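Local coordinates for protein glutathione S-transferase (Legionella pneumophila subsp. pneumophila str. Philadelphia 1, PDB 3NIV) that probably isomerises maleylacetoacetate in a glutathione-dependent reaction, as a zeta-class glutathione transferase, at residues 176-180 with 181-185. Residues are numbered along the deposited sequence; the frame is centred on the assembly and turned at random.
Sequences YNAHR and FHFDM
Phe183 and Ala178 meet across the C-terminal end of helix 166-180, where the chain turns back over its own last turn; this helix end illustrates how a residue with positive phi closes a Schellman motif while flanking side chains meet across it. Phe183 N gives Ala178 O a nearly straight bond (2.7 Å, 171° at the hydrogen), and inside this loop His182 N reaches His179 O at 2.6 Å from above the carbonyl plane, away from the lone pairs. His182 supplies the positive phi (42°) that lets the backbone reverse. Phe181, just before it, is the first residue to leave helical geometry; its N still bonds Asn177 O, with a weak second bond to Ala178 O.

The side chains sort themselves around this reversal. The Phe181 ring lies across the last turn, with CD1 3.2 Å from Asn177 O and that oxygen at the ring edge, in its plane, while the extended Arg180 runs beside it in the same direction. Arg180 meets the ring through its methylenes, CG near Phe181 CD1 and CD 4.0 Å from Phe181 CE1; the guanidinium plane is turned 69° from the ring. On the far side of the turn, Phe183 CB and the selenium of Met185, a selenomethionine, each come to 4.2 Å from Ala178 CB. Bends at chi2 and chi3 fold the Met185 chain so that SE also comes to the Phe183 ring edge, in its plane. Met185 CG meanwhile meets His179 CE1 at 3.7 Å, the two side chains crossing at about a right angle.

Helix 127-149 joins both groups: Tyr134 stacks on Phe181, and Phe142 packs against Ala178, Phe183 and Met185. Backbone bonds thus satisfy carbonyls of the last helical turn, while apolar contacts join this helix end and its following loop to helix 127-149, within the all-helical C-terminal domain.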
loop_
_atom_site.group_PDB
_atom_site.type_symbol
_atom_site.label_atom_id
_atom_site.label_comp_id
_atom_site.label_asym_id
_atom_site.label_seq_id
_atom_site.Cartn_x
_atom_site.Cartn_y
_atom_site.Cartn_z
ATOM N N TYR A 176 11.795 -13.879 0.312
ATOM C CA TYR A 176 12.780 -13.988 1.371
ATOM C C TYR A 176 12.106 -14.283 2.724
ATOM O O TYR A 176 12.479 -15.231 3.421
ATOM C CB TYR A 176 13.582 -12.692 1.424
ATOM C CG TYR A 176 14.572 -12.580 2.562
ATOM C CD1 TYR A 176 14.186 -12.062 3.789
ATOM C CD2 TYR A 176 15.900 -12.948 2.397
ATOM C CE1 TYR A 176 15.079 -11.941 4.821
ATOM C CE2 TYR A 176 16.802 -12.827 3.434
ATOM C CZ TYR A 176 16.383 -12.319 4.640
ATOM O OH TYR A 176 17.262 -12.181 5.685
ATOM N N ASN A 177 11.109 -13.475 3.083
ATOM C CA ASN A 177 10.326 -13.698 4.297
ATOM C C ASN A 177 9.720 -15.089 4.381
ATOM O O ASN A 177 9.682 -15.702 5.448
ATOM C CB ASN A 177 9.197 -12.674 4.386
ATOM C CG ASN A 177 9.666 -11.344 4.914
ATOM O OD1 ASN A 177 10.798 -11.219 5.376
ATOM N ND2 ASN A 177 8.800 -10.338 4.853
ATOM N N ALA A 178 9.229 -15.574 3.246
ATOM C CA ALA A 178 8.555 -16.863 3.182
ATOM C C ALA A 178 9.494 -18.033 3.539
ATOM O O ALA A 178 9.134 -18.917 4.323
ATOM C CB ALA A 178 7.939 -17.058 1.810
ATOM N N HIS A 179 10.693 -18.032 2.967
ATOM C CA HIS A 179 11.652 -19.085 3.263
ATOM C C HIS A 179 12.062 -18.982 4.723
ATOM O O HIS A 179 12.092 -19.971 5.446
ATOM C CB HIS A 179 12.876 -18.989 2.344
ATOM C CG HIS A 179 12.567 -19.250 0.901
ATOM N ND1 HIS A 179 12.015 -20.436 0.460
ATOM C CD2 HIS A 179 12.742 -18.485 -0.203
ATOM C CE1 HIS A 179 11.860 -20.387 -0.852
ATOM N NE2 HIS A 179 12.287 -19.211 -1.277
ATOM N N ARG A 180 12.361 -17.762 5.145
ATOM C CA ARG A 180 12.659 -17.466 6.537
ATOM C C ARG A 180 11.627 -18.043 7.515
ATOM O O ARG A 180 11.970 -18.429 8.628
ATOM C CB ARG A 180 12.761 -15.953 6.729
ATOM C CG ARG A 180 12.929 -15.540 8.166
ATOM C CD ARG A 180 13.194 -14.054 8.291
ATOM N NE ARG A 180 13.730 -13.719 9.604
ATOM C CZ ARG A 180 13.521 -12.564 10.228
ATOM N NH1 ARG A 180 12.769 -11.626 9.663
ATOM N NH2 ARG A 180 14.058 -12.355 11.424
ATOM N N PHE A 181 10.364 -18.089 7.111
ATOM C CA PHE A 181 9.332 -18.669 7.959
ATOM C C PHE A 181 8.961 -20.028 7.423
ATOM O O PHE A 181 7.906 -20.585 7.747
ATOM C CB PHE A 181 8.120 -17.746 8.042
ATOM C CG PHE A 181 8.333 -16.584 8.957
ATOM C CD1 PHE A 181 9.096 -15.497 8.551
ATOM C CD2 PHE A 181 7.809 -16.594 10.241
ATOM C CE1 PHE A 181 9.320 -14.418 9.408
ATOM C CE2 PHE A 181 8.025 -15.523 11.108
ATOM C CZ PHE A 181 8.786 -14.430 10.690
ATOM N N HIS A 182 9.877 -20.545 6.606
ATOM C CA HIS A 182 9.786 -21.861 5.973
ATOM C C HIS A 182 8.410 -22.232 5.424
ATOM O O HIS A 182 7.885 -23.311 5.676
ATOM C CB HIS A 182 10.375 -22.965 6.861
ATOM C CG HIS A 182 10.052 -22.813 8.310
ATOM N ND1 HIS A 182 8.963 -23.421 8.897
ATOM C CD2 HIS A 182 10.678 -22.124 9.295
ATOM C CE1 HIS A 182 8.929 -23.110 10.181
ATOM N NE2 HIS A 182 9.958 -22.325 10.449
ATOM N N PHE A 183 7.845 -21.314 4.658
ATOM C CA PHE A 183 6.651 -21.590 3.897
ATOM C C PHE A 183 7.106 -22.300 2.628
ATOM O O PHE A 183 8.140 -21.960 2.062
ATOM C CB PHE A 183 5.957 -20.264 3.577
ATOM C CG PHE A 183 4.755 -20.393 2.690
ATOM C CD1 PHE A 183 3.531 -20.805 3.207
ATOM C CD2 PHE A 183 4.835 -20.065 1.345
ATOM C CE1 PHE A 183 2.407 -20.895 2.389
ATOM C CE2 PHE A 183 3.716 -20.158 0.523
ATOM C CZ PHE A 183 2.502 -20.577 1.046
ATOM N N ASP A 184 6.345 -23.289 2.179
ATOM C CA ASP A 184 6.753 -24.071 1.019
ATOM C C ASP A 184 6.249 -23.458 -0.269
ATOM O O ASP A 184 5.050 -23.350 -0.471
ATOM C CB ASP A 184 6.252 -25.512 1.126
ATOM C CG ASP A 184 6.664 -26.361 -0.068
ATOM O OD1 ASP A 184 7.794 -26.172 -0.572
ATOM O OD2 ASP A 184 5.860 -27.211 -0.509
HETATM N N MSE A 185 7.176 -23.106 -1.151
HETATM C CA MSE A 185 6.865 -22.376 -2.381
HETATM C C MSE A 185 6.449 -23.243 -3.569
HETATM O O MSE A 185 6.192 -22.724 -4.654
HETATM C CB MSE A 185 8.056 -21.505 -2.793
HETATM C CG MSE A 185 8.331 -20.351 -1.843
HETATM SE SE MSE A 185 6.812 -19.106 -1.649
HETATM C CE MSE A 185 6.896 -18.247 -3.405
#